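Long-range contacts in (2Z,6E)-hedycaryol synthase (Kitasatospora setae, PDB 4MC8), which converts farnesyl diphosphate into the sesquiterpene alcohol (2Z,6E)-hedycaryol by a magnesium-dependent 1,11-cyclisation, releasing diphosphate: residues D53-Y58 and L307-S312; I217-D222 and V259-Q264. One frame throughout, in Å; residues are numbered along the deposited sequence.

Interaction 1: D53-Y58 and L307-S312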
loop_
_atom_site.group_PDB
_atom_site.type_symbol
_atom_site.label_atom_id
_atom_site.label_comp_id
_atom_site.label_asym_id
_atom_site.label_seq_id
_atom_site.Cartn_x
_atom_site.Cartn_y
_atom_site.Cartn_z
ATOM N N ASP A 53 5.982 11.641 0.591
ATOM C CA ASP A 53 5.266 12.233 1.729
ATOM C C ASP A 53 3.798 12.576 1.413
ATOM O O ASP A 53 2.899 12.268 2.203
ATOM C CB ASP A 53 6.025 13.431 2.335
ATOM C CG ASP A 53 6.354 14.523 1.313
ATOM O OD1 ASP A 53 6.051 14.370 0.106
ATOM O OD2 ASP A 53 6.930 15.553 1.730
ATOM N N LEU A 54 3.560 13.201 0.261
ATOM C CA LEU A 54 2.205 13.550 -0.162
ATOM C C LEU A 54 1.348 12.289 -0.232
ATOM O O LEU A 54 0.187 12.295 0.180
ATOM C CB LEU A 54 2.226 14.235 -1.530
ATOM C CG LEU A 54 1.310 15.434 -1.817
ATOM C CD1 LEU A 54 0.923 15.452 -3.290
ATOM C CD2 LEU A 54 0.062 15.488 -0.948
ATOM N N SER A 55 1.946 11.218 -0.758
ATOM C CA SER A 55 1.340 9.891 -0.816
ATOM C C SER A 55 0.705 9.494 0.523
ATOM O O SER A 55 -0.446 9.045 0.567
ATOM C CB SER A 55 2.399 8.867 -1.225
ATOM O OG SER A 55 1.815 7.617 -1.513
ATOM N N GLY A 56 1.453 9.683 1.609
ATOM C CA GLY A 56 0.969 9.374 2.956
ATOM C C GLY A 56 -0.234 10.212 3.365
ATOM O O GLY A 56 -1.165 9.700 3.990
ATOM N N ALA A 57 -0.219 11.499 3.011
ATOM C CA ALA A 57 -1.334 12.399 3.325
ATOM C C ALA A 57 -2.647 11.961 2.668
ATOM O O ALA A 57 -3.722 12.279 3.169
ATOM C CB ALA A 57 -1.003 13.835 2.939
ATOM N N TYR A 58 -2.553 11.235 1.551
ATOM C CA TYR A 58 -3.743 10.703 0.872
ATOM C C TYR A 58 -4.118 9.276 1.300
ATOM O O TYR A 58 -5.264 8.856 1.111
ATOM C CB TYR A 58 -3.599 10.790 -0.649
ATOM C CG TYR A 58 -3.754 12.204 -1.218
ATOM C CD1 TYR A 58 -4.965 12.904 -1.108
ATOM C CD2 TYR A 58 -2.692 12.835 -1.862
ATOM C CE1 TYR A 58 -5.112 14.188 -1.634
ATOM C CE2 TYR A 58 -2.831 14.121 -2.389
ATOM C CZ TYR A 58 -4.038 14.787 -2.266
ATOM O OH TYR A 58 -4.155 16.047 -2.769
ATOM N N LEU A 307 -5.955 9.770 -7.433
ATOM C CA LEU A 307 -6.094 10.491 -8.686
ATOM C C LEU A 307 -5.409 11.856 -8.584
ATOM O O LEU A 307 -4.695 12.285 -9.502
ATOM C CB LEU A 307 -7.577 10.626 -9.057
ATOM C CG LEU A 307 -8.196 9.661 -10.079
ATOM C CD1 LEU A 307 -7.519 8.305 -10.176
ATOM C CD2 LEU A 307 -9.706 9.505 -9.872
ATOM N N VAL A 308 -5.589 12.505 -7.435
ATOM C CA VAL A 308 -5.098 13.867 -7.246
ATOM C C VAL A 308 -3.600 13.849 -6.960
ATOM O O VAL A 308 -2.873 14.742 -7.393
ATOM C CB VAL A 308 -5.912 14.620 -6.171
ATOM C CG1 VAL A 308 -5.254 15.944 -5.808
ATOM C CG2 VAL A 308 -7.328 14.881 -6.677
ATOM N N TRP A 309 -3.152 12.811 -6.252
ATOM C CA TRP A 309 -1.732 12.549 -6.023
ATOM C C TRP A 309 -0.951 12.382 -7.333
ATOM O O TRP A 309 0.139 12.940 -7.473
ATOM C CB TRP A 309 -1.555 11.329 -5.113
ATOM C CG TRP A 309 -0.129 10.910 -4.921
ATOM C CD1 TRP A 309 0.843 11.589 -4.240
ATOM C CD2 TRP A 309 0.488 9.710 -5.416
ATOM N NE1 TRP A 309 2.028 10.887 -4.281
ATOM C CE2 TRP A 309 1.838 9.730 -4.995
ATOM C CE3 TRP A 309 0.028 8.618 -6.172
ATOM C CZ2 TRP A 309 2.740 8.693 -5.302
ATOM C CZ3 TRP A 309 0.921 7.591 -6.479
ATOM C CH2 TRP A 309 2.263 7.636 -6.041
ATOM N N HIS A 310 -1.506 11.633 -8.287
ATOM C CA HIS A 310 -0.850 11.465 -9.586
ATOM C C HIS A 310 -0.746 12.776 -10.337
ATOM O O HIS A 310 0.306 13.098 -10.885
ATOM C CB HIS A 310 -1.554 10.429 -10.450
ATOM C CG HIS A 310 -0.987 9.060 -10.312
ATOM N ND1 HIS A 310 -1.670 8.033 -9.699
ATOM C CD2 HIS A 310 0.211 8.549 -10.683
ATOM C CE1 HIS A 310 -0.923 6.944 -9.711
ATOM N NE2 HIS A 310 0.224 7.230 -10.301
ATOM N N SER A 311 -1.848 13.523 -10.342
ATOM C CA SER A 311 -1.927 14.844 -10.968
ATOM C C SER A 311 -0.940 15.853 -10.353
ATOM O O SER A 311 -0.420 16.725 -11.050
ATOM C CB SER A 311 -3.365 15.365 -10.871
ATOM O OG SER A 311 -3.477 16.664 -11.407
ATOM N N SER A 312 -0.687 15.715 -9.053
ATOM C CA SER A 312 0.229 16.586 -8.314
ATOM C C SER A 312 1.709 16.334 -8.615
ATOM O O SER A 312 2.498 17.276 -8.650
ATOM C CB SER A 312 -0.006 16.452 -6.808
ATOM O OG SER A 312 -1.279 16.949 -6.445
#
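L54 opens the contact at the near edge of the W309 indole: its CD1 lies close to the plane of the ring, 4.0 Å from W309 CD1, and the two side chains run alongside each other in opposite senses. The same methyl meets S312 CB at 3.8 Å. A branched aliphatic suits this place, since one group can cover both a ring edge and the small methylene of a serine.

One residue on, S55 lies over a face of the indole. Its OG stands 3.9 Å above the ring plane, nearer the ring's periphery than its centre, and its CA covers the same ring. Small size matters here, because the backbones come nearest at S55 and W309, with CA atoms 6.6 Å apart. W309 CG, anti to the backbone N (chi1 175°), carries the indole across to helix 52-59, and NE1 donates to the carbonyl of G51, just before that helix. With an alanine in place of W309, G51 O would probably lose this donor and a gap would open between the two helices, where the indole had covered L54 and S55.

Y58 closes the row a turn later. Its CD2 lies 3.8 Å from W309 CB, in an oblique approach, while OH reaches V308 CG1 at 3.2 Å. L15, from the N-terminal region, touches both Y58 and V308.

No hydrogen bond joins the two nearly antiparallel segments, their axes at 161°; S312 OG turns back to V308 O. The indole lies beside N221, which probably binds magnesium as in related terpene synthases, so this apolar packing borders the metal site.

Interaction 2: I217-D222 and V259-Q264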
loop_
_atom_site.group_PDB
_atom_site.type_symbol
_atom_site.label_atom_id
_atom_site.label_comp_id
_atom_site.label_asym_id
_atom_site.label_seq_id
_atom_site.Cartn_x
_atom_site.Cartn_y
_atom_site.Cartn_z
ATOM N N ILE A 217 -6.535 0.539 -7.120
ATOM C CA ILE A 217 -5.381 1.427 -7.025
ATOM C C ILE A 217 -4.198 0.898 -7.843
ATOM O O ILE A 217 -3.552 1.654 -8.573
ATOM C CB ILE A 217 -4.998 1.641 -5.550
ATOM C CG1 ILE A 217 -6.066 2.495 -4.837
ATOM C CG2 ILE A 217 -3.601 2.242 -5.415
ATOM C CD1 ILE A 217 -5.962 2.346 -3.316
ATOM N N ALA A 218 -3.938 -0.403 -7.744
ATOM C CA ALA A 218 -2.845 -1.036 -8.493
ATOM C C ALA A 218 -3.019 -0.910 -10.014
ATOM O O ALA A 218 -2.054 -0.608 -10.729
ATOM C CB ALA A 218 -2.702 -2.493 -8.090
ATOM N N LEU A 219 -4.249 -1.128 -10.493
ATOM C CA LEU A 219 -4.535 -1.153 -11.920
ATOM C C LEU A 219 -4.474 0.248 -12.498
ATOM O O LEU A 219 -3.985 0.431 -13.612
ATOM C CB LEU A 219 -5.893 -1.807 -12.220
ATOM C CG LEU A 219 -6.000 -3.314 -11.947
ATOM C CD1 LEU A 219 -7.441 -3.779 -12.087
ATOM C CD2 LEU A 219 -5.089 -4.112 -12.868
ATOM N N VAL A 220 -4.954 1.229 -11.728
ATOM C CA VAL A 220 -4.785 2.652 -12.076
ATOM C C VAL A 220 -3.282 2.990 -12.155
ATOM O O VAL A 220 -2.844 3.683 -13.070
ATOM C CB VAL A 220 -5.550 3.582 -11.092
ATOM C CG1 VAL A 220 -5.133 5.042 -11.243
ATOM C CG2 VAL A 220 -7.059 3.437 -11.277
ATOM N N ASN A 221 -2.499 2.463 -11.214
ATOM C CA ASN A 221 -1.029 2.590 -11.252
ATOM C C ASN A 221 -0.368 1.971 -12.478
ATOM O O ASN A 221 0.566 2.546 -13.033
ATOM C CB ASN A 221 -0.392 2.044 -9.974
ATOM C CG ASN A 221 -0.410 3.054 -8.850
ATOM O OD1 ASN A 221 -0.328 2.697 -7.681
ATOM N ND2 ASN A 221 -0.537 4.328 -9.200
ATOM N N ASP A 222 -0.859 0.806 -12.895
ATOM C CA ASP A 222 -0.371 0.147 -14.104
ATOM C C ASP A 222 -0.576 1.019 -15.345
ATOM O O ASP A 222 0.317 1.106 -16.193
ATOM C CB ASP A 222 -1.045 -1.219 -14.291
ATOM C CG ASP A 222 -0.550 -2.267 -13.299
ATOM O OD1 ASP A 222 0.284 -1.940 -12.424
ATOM O OD2 ASP A 222 -1.006 -3.430 -13.397
ATOM N N VAL A 259 -11.783 -1.252 -18.168
ATOM C CA VAL A 259 -12.905 -2.133 -17.836
ATOM C C VAL A 259 -12.624 -2.871 -16.514
ATOM O O VAL A 259 -13.491 -2.936 -15.636
ATOM C CB VAL A 259 -13.228 -3.124 -18.984
ATOM C CG1 VAL A 259 -14.290 -4.131 -18.558
ATOM C CG2 VAL A 259 -13.707 -2.369 -20.223
ATOM N N LEU A 260 -11.411 -3.393 -16.360
ATOM C CA LEU A 260 -11.043 -4.088 -15.120
ATOM C C LEU A 260 -11.134 -3.161 -13.892
ATOM O O LEU A 260 -11.679 -3.553 -12.858
ATOM C CB LEU A 260 -9.659 -4.738 -15.235
ATOM C CG LEU A 260 -9.482 -5.900 -16.226
ATOM C CD1 LEU A 260 -8.081 -6.475 -16.096
ATOM C CD2 LEU A 260 -10.522 -6.994 -16.017
ATOM N N VAL A 261 -10.627 -1.936 -14.026
ATOM C CA VAL A 261 -10.730 -0.896 -12.987
ATOM C C VAL A 261 -12.189 -0.639 -12.567
ATOM O O VAL A 261 -12.501 -0.582 -11.364
ATOM C CB VAL A 261 -10.032 0.418 -13.441
ATOM C CG1 VAL A 261 -10.361 1.587 -12.519
ATOM C CG2 VAL A 261 -8.524 0.219 -13.513
ATOM N N GLU A 262 -13.073 -0.523 -13.556
ATOM C CA GLU A 262 -14.507 -0.295 -13.321
ATOM C C GLU A 262 -15.149 -1.437 -12.536
ATOM O O GLU A 262 -15.946 -1.181 -11.618
ATOM C CB GLU A 262 -15.269 -0.059 -14.637
ATOM C CG GLU A 262 -16.708 0.403 -14.426
ATOM C CD GLU A 262 -17.554 0.373 -15.688
ATOM O OE1 GLU A 262 -17.010 0.581 -16.801
ATOM O OE2 GLU A 262 -18.783 0.148 -15.561
ATOM N N ALA A 263 -14.803 -2.680 -12.903
ATOM C CA ALA A 263 -15.217 -3.870 -12.148
ATOM C C ALA A 263 -14.836 -3.791 -10.672
ATOM O O ALA A 263 -15.642 -4.146 -9.807
ATOM C CB ALA A 263 -14.638 -5.145 -12.767
ATOM N N GLN A 264 -13.601 -3.358 -10.395
ATOM C CA GLN A 264 -13.112 -3.244 -9.015
ATOM C C GLN A 264 -13.907 -2.183 -8.260
ATOM O O GLN A 264 -14.192 -2.350 -7.077
ATOM C CB GLN A 264 -11.616 -2.899 -8.964
ATOM C CG GLN A 264 -10.666 -3.950 -9.557
ATOM C CD GLN A 264 -10.859 -5.335 -8.978
ATOM O OE1 GLN A 264 -11.061 -5.500 -7.778
ATOM N NE2 GLN A 264 -10.786 -6.344 -9.833
#
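L219 projects from helix 204-225 toward helix 250-281 and fills the shallow hollow bounded by L260, V261 and Q264, a buried helix pair within the all-helical terpene synthase fold. The two segments run nearly antiparallel, their axes at 161° and 9.4 Å apart at closest approach, near enough for side chains of each to rest against the other's backbone-proximal carbons.

The leucine makes its fit with two parts of its chain. Near the root, CB takes the V261 methyl CG2 at 3.6 Å; farther out, CD1 lies 4.0 Å from L260 CB and reaches Q264 CG. With CG anti to the carbonyl carbon (chi1 -68°), the extended second torsion carries CD1 out to where it lies between these two residues, one turn apart. Q264 suits its edge of the hollow because its first torsion (chi1 -63°) presents the aliphatic CG to the leucine, which it crosses at about a right angle, while the bend at chi2 sets the direction of the amide beyond.

V261 is the answering bump. Its two methyls divide the opposing surface, CG2 against L219 and CG1 against V220, and the beta-branch places both close to its own backbone, where the helices are nearest. Beyond the pair, V261 also touches H216 and F9, while V220 packs on Q306 of helix 286-312.

Other sides of helix 204-225 carry the polar groups: N221 begins the NXXXSXXXE motif and probably binds a magnesium ion, as in related terpene synthases, and D222 forms a salt bridge with R175. Apolar packing thus seats a helix whose polar residues probably line the metal site. At the edge of the interface, the valines meet methyl to methyl at about a right angle, V220 CG2 lying 4.0 Å from V261 CG1.

After two earlier helices the chain forms helix 52-59, which waits some 250 residues for its partner. The intervening chain builds most of the helical bundle, and within that span interaction 2 closes a much shorter loop of 36 residues, bringing helix 250-281 back against helix 204-225. Helix 286-312 then follows directly and closes the long loop in interaction 1, so the contacts nest and do not cross. Their centres are about 17 Å apart, yet they adjoin: L307 CD1 packs on V220 CG1 at 4.2 Å. Helix 286-312 thus lies against helix 204-225, which carries part of the metal-binding motif, and joins it to helix 52-59.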